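Local structure of putative ring-cleaving dioxygenase MhqO (Bacillus subtilis subsp. subtilis, 3OAJ) at residues His217-Gln229 with Gly261-Gly273. The protein is a putative iron-dependent extradiol ring-cleavage dioxygenase that may contribute to the degradation of aromatic compounds. Residues are numbered along the deposited sequence; the frame is centred on the assembly and turned at random.
Sequences HHIAWRANDDEDQ and GEILFEIATDPPG. With ZN (zinc ion), chain C.
His218 and Glu266 meet at the zinc ion. His218 NE2 binds it at 2.3 Å and Glu266 OE1 at 1.8 Å, so the 2.9 Å between His218 NE2 and Glu266 OE1 reflects shared coordination, not a hydrogen bond. Extended Glu266 reaches the metal with its CG anti to the backbone N (chi1 170°) and runs alongside the Ala220 methyl. His11 on strand 9-16 is the third protein ligand.

Strands 217-223 and 264-269 run parallel. Across the segments, Ile219 N donates to Leu264 O, Glu266 N to Ile219 O, Trp221 N to Glu266 O, Ala268 N to Trp221 O, Ala223 N to Ala268 O and Asp270 N to Ala223 O. Water 1 joins His217 O to Leu264 N. Away from the metal, Trp221 NE1 sits 3.3 Å above the centre of the Phe265 ring, a T-shaped pair.

In a side-on salt bridge, Arg222 NE donates to Asp270 OD1 at 3.0 Å and Arg222 NH2 to Asp270 OD2 at 2.9 Å. OD2 lies in the guanidinium plane; NH2 stands above the carboxylate plane. Gln229 NE2 donates to Asn253 O and, weakly, to Ile267 O. Thr269 OG1 donates to Pro271 O and accepts from Asn253 N. Asp225 OD1 caps the following helix through Asp228 N.

This two-histidine, one-glutamate site on a paired βαβββ sheet typifies vicinal oxygen chelate extradiol dioxygenases, where it would probably hold iron(II).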
# COMPACT_ATOMS: atom_id res chain seq x y z
N HIS A 217 4.71 -6.48 3.34
CA HIS A 217 6.00 -6.93 2.80
C HIS A 217 6.95 -5.76 2.58
O HIS A 217 8.14 -5.83 2.92
CB HIS A 217 5.80 -7.70 1.49
CG HIS A 217 7.07 -8.28 0.95
ND1 HIS A 217 7.46 -9.57 1.21
CD2 HIS A 217 8.04 -7.74 0.17
CE1 HIS A 217 8.62 -9.81 0.61
NE2 HIS A 217 8.99 -8.71 -0.02
N HIS A 218 6.44 -4.68 1.99
CA HIS A 218 7.25 -3.48 1.77
C HIS A 218 6.40 -2.26 1.47
O HIS A 218 5.19 -2.37 1.19
CB HIS A 218 8.28 -3.72 0.66
CG HIS A 218 7.68 -3.98 -0.70
ND1 HIS A 218 7.44 -5.26 -1.16
CD2 HIS A 218 7.34 -3.15 -1.71
CE1 HIS A 218 6.97 -5.20 -2.39
NE2 HIS A 218 6.88 -3.93 -2.74
N ILE A 219 7.05 -1.09 1.55
CA ILE A 219 6.41 0.16 1.22
C ILE A 219 7.18 0.86 0.10
O ILE A 219 8.40 0.99 0.18
CB ILE A 219 6.24 1.05 2.49
CG1 ILE A 219 5.55 2.39 2.15
CG2 ILE A 219 7.57 1.27 3.23
CD1 ILE A 219 4.89 3.07 3.35
N ALA A 220 6.45 1.30 -0.93
CA ALA A 220 7.07 1.97 -2.06
C ALA A 220 6.77 3.47 -2.04
O ALA A 220 5.63 3.91 -1.80
CB ALA A 220 6.58 1.37 -3.37
N TRP A 221 7.83 4.23 -2.27
CA TRP A 221 7.77 5.68 -2.39
C TRP A 221 7.84 6.10 -3.85
O TRP A 221 8.44 5.42 -4.66
CB TRP A 221 8.95 6.28 -1.61
CG TRP A 221 8.98 5.75 -0.20
CD1 TRP A 221 9.72 4.70 0.25
CD2 TRP A 221 8.22 6.21 0.92
NE1 TRP A 221 9.46 4.48 1.58
CE2 TRP A 221 8.55 5.40 2.01
CE3 TRP A 221 7.28 7.25 1.10
CZ2 TRP A 221 7.99 5.57 3.28
CZ3 TRP A 221 6.72 7.42 2.36
CH2 TRP A 221 7.11 6.60 3.44
N ARG A 222 7.20 7.21 -4.16
CA ARG A 222 7.10 7.71 -5.54
C ARG A 222 8.36 8.36 -6.07
O ARG A 222 9.04 9.10 -5.37
CB ARG A 222 5.96 8.72 -5.65
CG ARG A 222 4.60 8.09 -5.42
CD ARG A 222 3.50 9.10 -5.22
NE ARG A 222 3.32 9.92 -6.40
CZ ARG A 222 2.51 10.96 -6.46
NH1 ARG A 222 1.79 11.32 -5.41
NH2 ARG A 222 2.41 11.64 -7.59
N ALA A 223 8.64 8.09 -7.34
CA ALA A 223 9.56 8.91 -8.14
C ALA A 223 8.74 9.42 -9.31
O ALA A 223 7.85 8.72 -9.79
CB ALA A 223 10.77 8.09 -8.62
N ASN A 224 9.06 10.63 -9.78
CA ASN A 224 8.29 11.26 -10.85
C ASN A 224 8.34 10.51 -12.19
O ASN A 224 7.35 10.47 -12.91
CB ASN A 224 8.78 12.70 -11.10
CG ASN A 224 8.64 13.61 -9.89
OD1 ASN A 224 9.56 14.39 -9.57
ND2 ASN A 224 7.52 13.53 -9.21
N ASP A 225 9.50 9.93 -12.49
CA ASP A 225 9.75 9.30 -13.78
C ASP A 225 11.02 8.45 -13.68
O ASP A 225 11.64 8.37 -12.62
CB ASP A 225 9.83 10.34 -14.91
CG ASP A 225 10.85 11.45 -14.67
OD1 ASP A 225 11.81 11.27 -13.89
OD2 ASP A 225 10.71 12.51 -15.32
N ASP A 226 11.39 7.80 -14.79
CA ASP A 226 12.57 6.95 -14.82
C ASP A 226 13.84 7.70 -14.41
O ASP A 226 14.64 7.17 -13.64
CB ASP A 226 12.76 6.30 -16.19
CG ASP A 226 11.69 5.28 -16.51
OD1 ASP A 226 10.99 4.83 -15.58
OD2 ASP A 226 11.56 4.90 -17.69
N GLU A 227 14.04 8.91 -14.94
CA GLU A 227 15.23 9.70 -14.60
C GLU A 227 15.35 9.98 -13.10
O GLU A 227 16.41 9.81 -12.51
CB GLU A 227 15.30 11.00 -15.42
CG GLU A 227 16.63 11.76 -15.29
CD GLU A 227 17.86 10.98 -15.77
OE1 GLU A 227 17.74 10.13 -16.69
OE2 GLU A 227 18.97 11.24 -15.24
N ASP A 228 14.25 10.34 -12.48
CA ASP A 228 14.22 10.63 -11.05
C ASP A 228 14.58 9.35 -10.27
O ASP A 228 15.37 9.39 -9.32
CB ASP A 228 12.82 11.15 -10.71
CG ASP A 228 12.69 11.67 -9.30
OD1 ASP A 228 13.67 12.17 -8.71
OD2 ASP A 228 11.56 11.60 -8.78
N GLN A 229 14.02 8.22 -10.70
CA GLN A 229 14.34 6.96 -10.05
C GLN A 229 15.82 6.60 -10.16
O GLN A 229 16.42 6.09 -9.20
CB GLN A 229 13.47 5.82 -10.60
CG GLN A 229 13.86 4.46 -10.06
CD GLN A 229 12.95 3.39 -10.55
OE1 GLN A 229 12.95 3.04 -11.72
NE2 GLN A 229 12.12 2.88 -9.65
N GLY A 261 16.37 0.33 9.94
CA GLY A 261 15.40 -0.23 10.88
C GLY A 261 14.79 -1.54 10.39
O GLY A 261 13.86 -2.08 11.01
N GLU A 262 15.32 -2.05 9.28
CA GLU A 262 14.96 -3.35 8.68
C GLU A 262 13.66 -3.36 7.87
O GLU A 262 13.24 -4.42 7.39
CB GLU A 262 15.00 -4.50 9.70
CG GLU A 262 16.43 -4.84 10.14
CD GLU A 262 17.33 -5.18 8.96
OE1 GLU A 262 16.90 -6.00 8.13
OE2 GLU A 262 18.45 -4.64 8.87
N ILE A 263 13.04 -2.20 7.65
CA ILE A 263 11.89 -2.13 6.76
C ILE A 263 12.37 -2.17 5.32
O ILE A 263 13.35 -1.50 4.98
CB ILE A 263 11.07 -0.84 7.02
CG1 ILE A 263 10.73 -0.70 8.50
CG2 ILE A 263 9.78 -0.87 6.23
CD1 ILE A 263 10.18 0.69 8.87
N LEU A 264 11.68 -2.93 4.48
CA LEU A 264 12.00 -2.93 3.06
C LEU A 264 11.30 -1.76 2.37
O LEU A 264 10.07 -1.67 2.39
CB LEU A 264 11.61 -4.27 2.43
CG LEU A 264 11.95 -4.40 0.93
CD1 LEU A 264 13.44 -4.21 0.69
CD2 LEU A 264 11.48 -5.76 0.38
N PHE A 265 12.10 -0.87 1.79
CA PHE A 265 11.58 0.28 1.05
C PHE A 265 11.74 0.04 -0.45
O PHE A 265 12.60 -0.74 -0.89
CB PHE A 265 12.40 1.53 1.41
CG PHE A 265 11.93 2.27 2.66
CD1 PHE A 265 11.09 1.69 3.60
CD2 PHE A 265 12.40 3.57 2.90
CE1 PHE A 265 10.69 2.38 4.73
CE2 PHE A 265 11.99 4.28 4.05
CZ PHE A 265 11.14 3.68 4.96
N GLU A 266 10.95 0.75 -1.22
CA GLU A 266 11.02 0.67 -2.67
C GLU A 266 10.86 2.08 -3.20
O GLU A 266 10.19 2.90 -2.56
CB GLU A 266 9.90 -0.24 -3.18
CG GLU A 266 9.68 -0.24 -4.72
CD GLU A 266 8.51 -1.10 -5.14
OE1 GLU A 266 7.84 -1.70 -4.28
OE2 GLU A 266 8.24 -1.15 -6.36
N ILE A 267 11.51 2.40 -4.31
CA ILE A 267 11.15 3.60 -5.09
C ILE A 267 10.54 3.09 -6.39
O ILE A 267 11.17 2.32 -7.12
CB ILE A 267 12.36 4.51 -5.39
CG1 ILE A 267 13.20 4.79 -4.12
CG2 ILE A 267 11.91 5.79 -6.16
CD1 ILE A 267 12.49 5.54 -3.03
N ALA A 268 9.31 3.53 -6.66
CA ALA A 268 8.56 3.14 -7.85
C ALA A 268 8.18 4.38 -8.64
O ALA A 268 7.77 5.40 -8.08
CB ALA A 268 7.29 2.41 -7.44
N THR A 269 8.30 4.27 -9.96
CA THR A 269 7.96 5.38 -10.82
C THR A 269 6.46 5.58 -10.93
O THR A 269 5.70 4.60 -11.02
CB THR A 269 8.52 5.19 -12.24
OG1 THR A 269 8.00 3.99 -12.82
CG2 THR A 269 10.05 5.15 -12.25
N ASP A 270 6.01 6.85 -10.96
CA ASP A 270 4.59 7.11 -11.17
C ASP A 270 4.09 6.51 -12.50
O ASP A 270 3.09 5.79 -12.50
CB ASP A 270 4.25 8.62 -11.09
CG ASP A 270 4.27 9.15 -9.65
OD1 ASP A 270 4.34 8.34 -8.69
OD2 ASP A 270 4.24 10.39 -9.48
N PRO A 271 4.79 6.77 -13.63
CA PRO A 271 4.36 6.12 -14.88
C PRO A 271 4.86 4.67 -15.05
O PRO A 271 5.83 4.27 -14.40
CB PRO A 271 4.98 7.02 -15.97
CG PRO A 271 6.15 7.67 -15.33
CD PRO A 271 5.91 7.70 -13.84
N PRO A 272 4.23 3.91 -15.97
CA PRO A 272 3.12 4.31 -16.85
C PRO A 272 1.73 4.13 -16.26
O PRO A 272 0.77 4.68 -16.79
CB PRO A 272 3.30 3.38 -18.06
CG PRO A 272 3.88 2.13 -17.45
CD PRO A 272 4.83 2.63 -16.40
N GLY A 273 1.63 3.35 -15.18
CA GLY A 273 0.36 3.02 -14.57
C GLY A 273 -0.34 1.83 -15.19
O GLY A 273 0.22 1.11 -16.04
ZN ZN C . 6.42 -2.72 -4.63
O HOH W 1 9.38 -4.48 5.45
O HOH W 2 8.43 4.04 -15.99